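Local coordinates for hypothetical protein (Exiguobacterium sibiricum, PDB 2HKV) that is of unknown function but is a helical protein of the DinB superfamily that binds a nickel ion in the crystal, consistent with a metal-dependent role, at residues W5-G14 / W90-M98. Residues are numbered along the deposited sequence; the frame is centred on the assembly and turned at random. Where two conformers were deposited one is given.
Sequences WQQALDRHVG and WQYYQDRLM
Trp90 has its CG anti to the backbone N, which carries the six-membered ring over to Val13 and Gly14. Trp90 CZ3 lies 3.6 Å from Val13 CG1, and Trp90 CZ2 reaches Gly14 CA at 3.7 Å, so the bare glycine backbone takes the end of the indole. The Asp10 carboxylate, turned nearly parallel to that ring (14° between the planes), brings OD1 to 3.6 Å from Trp90 CH2. One turn on, Tyr93 points at helix 4-26 and meets Leu9 and Val13 with its hydroxyl end: Tyr93 OH is 3.6 Å from Leu9 CD2, and Val13 CG2 lies against Tyr93 CE1 and CZ; the buried hydroxyl is hydrogen-bonded to Leu118 O. Gln94, Leu97 and selenomethionine Met98 join Trp90 in a hole for Asp10. Leu97 is the reciprocal knob, among Trp5, Gln6, Leu9 and Asp10, with CD1 3.7 Å from Leu9 CD1 and CD2 over the backbone at Asp10 N. Near the helix end, Gln6 NE2 gives a weak, bent bond to Leu97 O (3.2 Å, 126°); Gln6 OE1 accepts from Thr3 N. The segments of helices 4-26 and 82-98 run antiparallel (171°), axes 10.6 Å apart, with helix 114-138 touching Trp5, Leu9 and Val13 and helix 43-61 packing against Tyr93.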
loop_
_atom_site.group_PDB
_atom_site.type_symbol
_atom_site.label_atom_id
_atom_site.label_comp_id
_atom_site.label_asym_id
_atom_site.label_seq_id
_atom_site.Cartn_x
_atom_site.Cartn_y
_atom_site.Cartn_z
ATOM N N TRP A 5 12.255 -11.424 7.389
ATOM C CA TRP A 5 11.465 -10.807 6.308
ATOM C C TRP A 5 10.261 -11.665 5.931
ATOM O O TRP A 5 9.195 -11.134 5.651
ATOM C CB TRP A 5 12.323 -10.475 5.070
ATOM C CG TRP A 5 12.837 -11.654 4.272
ATOM C CD1 TRP A 5 14.033 -12.289 4.410
ATOM C CD2 TRP A 5 12.179 -12.289 3.184
ATOM N NE1 TRP A 5 14.150 -13.334 3.506
ATOM C CE2 TRP A 5 13.025 -13.321 2.717
ATOM C CE3 TRP A 5 10.944 -12.084 2.548
ATOM C CZ2 TRP A 5 12.671 -14.154 1.630
ATOM C CZ3 TRP A 5 10.593 -12.905 1.498
ATOM C CH2 TRP A 5 11.460 -13.925 1.037
ATOM N N GLN A 6 10.397 -13.008 5.910
ATOM C CA GLN A 6 9.243 -13.860 5.625
ATOM C C GLN A 6 8.175 -13.717 6.695
ATOM O O GLN A 6 6.965 -13.690 6.388
ATOM C CB GLN A 6 9.632 -15.320 5.527
ATOM C CG GLN A 6 10.465 -15.640 4.254
ATOM C CD GLN A 6 11.263 -16.932 4.290
ATOM O OE1 GLN A 6 11.684 -17.428 5.318
ATOM N NE2 GLN A 6 11.518 -17.439 3.101
ATOM N N GLN A 7 8.620 -13.638 7.958
ATOM C CA GLN A 7 7.711 -13.399 9.085
ATOM C C GLN A 7 6.955 -12.087 8.923
ATOM O O GLN A 7 5.742 -12.017 9.152
ATOM C CB GLN A 7 8.514 -13.357 10.377
ATOM C CG GLN A 7 7.707 -13.012 11.572
ATOM C CD GLN A 7 8.536 -12.997 12.903
ATOM O OE1 GLN A 7 9.653 -12.426 13.011
ATOM N NE2 GLN A 7 7.980 -13.656 13.917
ATOM N N ALA A 8 7.672 -11.052 8.509
ATOM C CA ALA A 8 7.113 -9.697 8.328
ATOM C C ALA A 8 6.072 -9.695 7.219
ATOM O O ALA A 8 4.968 -9.156 7.353
ATOM C CB ALA A 8 8.178 -8.786 7.974
ATOM N N LEU A 9 6.424 -10.332 6.103
ATOM C CA LEU A 9 5.475 -10.428 5.011
ATOM C C LEU A 9 4.232 -11.231 5.399
ATOM O O LEU A 9 3.142 -10.809 5.060
ATOM C CB LEU A 9 6.104 -10.946 3.722
ATOM C CG LEU A 9 6.958 -9.982 2.901
ATOM C CD1 LEU A 9 7.767 -10.728 1.800
ATOM C CD2 LEU A 9 6.102 -8.825 2.361
ATOM N N ASP A 10 4.405 -12.390 6.037
ATOM C CA ASP A 10 3.268 -13.206 6.460
ATOM C C ASP A 10 2.343 -12.361 7.376
ATOM O O ASP A 10 1.110 -12.371 7.245
ATOM C CB ASP A 10 3.757 -14.467 7.139
ATOM C CG ASP A 10 2.642 -15.420 7.479
ATOM O OD1 ASP A 10 1.960 -15.864 6.552
ATOM O OD2 ASP A 10 2.434 -15.714 8.680
ATOM N N ARG A 11 2.941 -11.601 8.268
ATOM C CA ARG A 11 2.158 -10.743 9.206
ATOM C C ARG A 11 1.354 -9.659 8.469
ATOM O O ARG A 11 0.132 -9.564 8.604
ATOM C CB ARG A 11 3.096 -10.128 10.237
ATOM C CG ARG A 11 2.447 -9.134 11.190
ATOM C CD ARG A 11 3.341 -8.766 12.331
ATOM N NE ARG A 11 2.741 -7.714 13.169
ATOM C CZ ARG A 11 3.155 -7.420 14.405
ATOM N NH1 ARG A 11 4.146 -8.063 14.946
ATOM N NH2 ARG A 11 2.531 -6.462 15.102
ATOM N N HIS A 12 2.064 -8.837 7.709
ATOM C CA HIS A 12 1.500 -7.647 7.096
ATOM C C HIS A 12 0.670 -7.963 5.882
ATOM O O HIS A 12 -0.399 -7.351 5.672
ATOM C CB HIS A 12 2.611 -6.588 6.855
ATOM C CG HIS A 12 3.158 -6.025 8.129
ATOM N ND1 HIS A 12 2.506 -5.016 8.834
ATOM C CD2 HIS A 12 4.237 -6.363 8.872
ATOM C CE1 HIS A 12 3.162 -4.790 9.960
ATOM N NE2 HIS A 12 4.201 -5.599 10.024
ATOM N N VAL A 13 1.073 -8.938 5.073
ATOM C CA VAL A 13 0.195 -9.349 3.983
ATOM C C VAL A 13 -1.052 -10.070 4.538
ATOM O O VAL A 13 -2.164 -9.889 4.052
ATOM C CB VAL A 13 0.888 -10.206 2.875
ATOM C CG1 VAL A 13 -0.140 -10.529 1.799
ATOM C CG2 VAL A 13 2.063 -9.485 2.239
ATOM N N GLY A 14 -0.896 -10.849 5.598
ATOM C CA GLY A 14 -2.075 -11.469 6.250
ATOM C C GLY A 14 -3.079 -10.429 6.768
ATOM O O GLY A 14 -4.309 -10.619 6.679
ATOM N N TRP A 90 -4.159 -15.951 -1.535
ATOM C CA TRP A 90 -3.352 -15.817 -0.308
ATOM C C TRP A 90 -2.569 -17.125 -0.040
ATOM O O TRP A 90 -1.424 -17.096 0.391
ATOM C CB TRP A 90 -4.282 -15.425 0.845
ATOM C CG TRP A 90 -3.762 -15.473 2.192
ATOM C CD1 TRP A 90 -4.410 -16.011 3.247
ATOM C CD2 TRP A 90 -2.529 -14.941 2.702
ATOM N NE1 TRP A 90 -3.675 -15.869 4.380
ATOM C CE2 TRP A 90 -2.502 -15.231 4.077
ATOM C CE3 TRP A 90 -1.426 -14.281 2.135
ATOM C CZ2 TRP A 90 -1.437 -14.872 4.903
ATOM C CZ3 TRP A 90 -0.351 -13.921 2.972
ATOM C CH2 TRP A 90 -0.373 -14.237 4.341
ATOM N N GLN A 91 -3.195 -18.268 -0.312
ATOM C CA GLN A 91 -2.522 -19.563 -0.143
ATOM C C GLN A 91 -1.365 -19.709 -1.126
ATOM O O GLN A 91 -0.294 -20.217 -0.791
ATOM C CB GLN A 91 -3.516 -20.713 -0.338
ATOM C CG GLN A 91 -2.936 -22.061 0.041
ATOM C CD GLN A 91 -2.495 -22.079 1.498
ATOM O OE1 GLN A 91 -3.298 -21.818 2.404
ATOM N NE2 GLN A 91 -1.205 -22.346 1.725
ATOM N N TYR A 92 -1.583 -19.250 -2.355
ATOM C CA TYR A 92 -0.579 -19.337 -3.387
ATOM C C TYR A 92 0.627 -18.509 -2.958
ATOM O O TYR A 92 1.795 -18.967 -3.065
ATOM C CB TYR A 92 -1.144 -18.781 -4.694
ATOM C CG TYR A 92 -0.256 -18.961 -5.892
ATOM C CD1 TYR A 92 0.781 -18.074 -6.136
ATOM C CD2 TYR A 92 -0.440 -20.022 -6.772
ATOM C CE1 TYR A 92 1.612 -18.211 -7.227
ATOM C CE2 TYR A 92 0.379 -20.161 -7.894
ATOM C CZ TYR A 92 1.411 -19.248 -8.104
ATOM O OH TYR A 92 2.244 -19.370 -9.182
ATOM N N TYR A 93 0.325 -17.298 -2.500
ATOM C CA TYR A 93 1.349 -16.379 -2.023
ATOM C C TYR A 93 2.134 -17.006 -0.847
ATOM O O TYR A 93 3.356 -16.945 -0.806
ATOM C CB TYR A 93 0.724 -15.046 -1.633
ATOM C CG TYR A 93 1.729 -13.949 -1.186
ATOM C CD1 TYR A 93 2.104 -13.814 0.153
ATOM C CD2 TYR A 93 2.278 -13.057 -2.109
ATOM C CE1 TYR A 93 2.980 -12.820 0.553
ATOM C CE2 TYR A 93 3.168 -12.056 -1.713
ATOM C CZ TYR A 93 3.526 -11.955 -0.380
ATOM O OH TYR A 93 4.419 -10.991 0.013
ATOM N N GLN A 94 1.420 -17.565 0.109
ATOM C CA GLN A 94 2.091 -18.127 1.283
ATOM C C GLN A 94 3.023 -19.244 0.885
ATOM O O GLN A 94 4.116 -19.398 1.442
ATOM C CB GLN A 94 1.091 -18.658 2.293
ATOM C CG GLN A 94 0.343 -17.590 3.022
ATOM C CD GLN A 94 -0.639 -18.196 3.985
ATOM O OE1 GLN A 94 -1.852 -18.259 3.718
ATOM N NE2 GLN A 94 -0.122 -18.701 5.088
ATOM N N ASP A 95 2.619 -20.040 -0.096
ATOM C CA ASP A 95 3.475 -21.132 -0.515
ATOM C C ASP A 95 4.753 -20.631 -1.190
ATOM O O ASP A 95 5.829 -21.176 -0.970
ATOM C CB ASP A 95 2.715 -22.012 -1.492
ATOM C CG ASP A 95 1.520 -22.727 -0.848
ATOM O OD1 ASP A 95 1.369 -22.691 0.412
ATOM O OD2 ASP A 95 0.737 -23.341 -1.624
ATOM N N ARG A 96 4.626 -19.595 -2.020
ATOM C CA ARG A 96 5.795 -18.981 -2.670
ATOM C C ARG A 96 6.681 -18.258 -1.630
ATOM O O ARG A 96 7.927 -18.215 -1.723
ATOM C CB ARG A 96 5.365 -18.035 -3.792
ATOM C CG ARG A 96 4.658 -18.721 -4.988
ATOM C CD ARG A 96 5.011 -20.182 -5.107
ATOM N NE ARG A 96 4.285 -20.898 -6.154
ATOM C CZ ARG A 96 3.019 -21.325 -6.095
ATOM N NH1 ARG A 96 2.237 -21.078 -5.056
ATOM N NH2 ARG A 96 2.527 -22.005 -7.126
ATOM N N LEU A 97 6.017 -17.709 -0.639
ATOM C CA LEU A 97 6.693 -16.945 0.395
ATOM C C LEU A 97 7.712 -17.806 1.076
ATOM O O LEU A 97 8.821 -17.380 1.294
ATOM C CB LEU A 97 5.683 -16.393 1.393
ATOM C CG LEU A 97 6.190 -15.577 2.598
ATOM C CD1 LEU A 97 7.018 -14.376 2.118
ATOM C CD2 LEU A 97 5.036 -15.133 3.477
HETATM N N MSE A 98 7.339 -19.044 1.350
HETATM C CA MSE A 98 8.173 -19.933 2.122
HETATM C C MSE A 98 9.153 -20.724 1.270
HETATM O O MSE A 98 10.220 -21.068 1.728
HETATM C CB MSE A 98 7.285 -20.869 2.924
HETATM C CG MSE A 98 6.299 -20.105 3.794
HETATM SE SE MSE A 98 7.169 -18.910 5.138
HETATM C CE MSE A 98 5.540 -17.837 5.766
#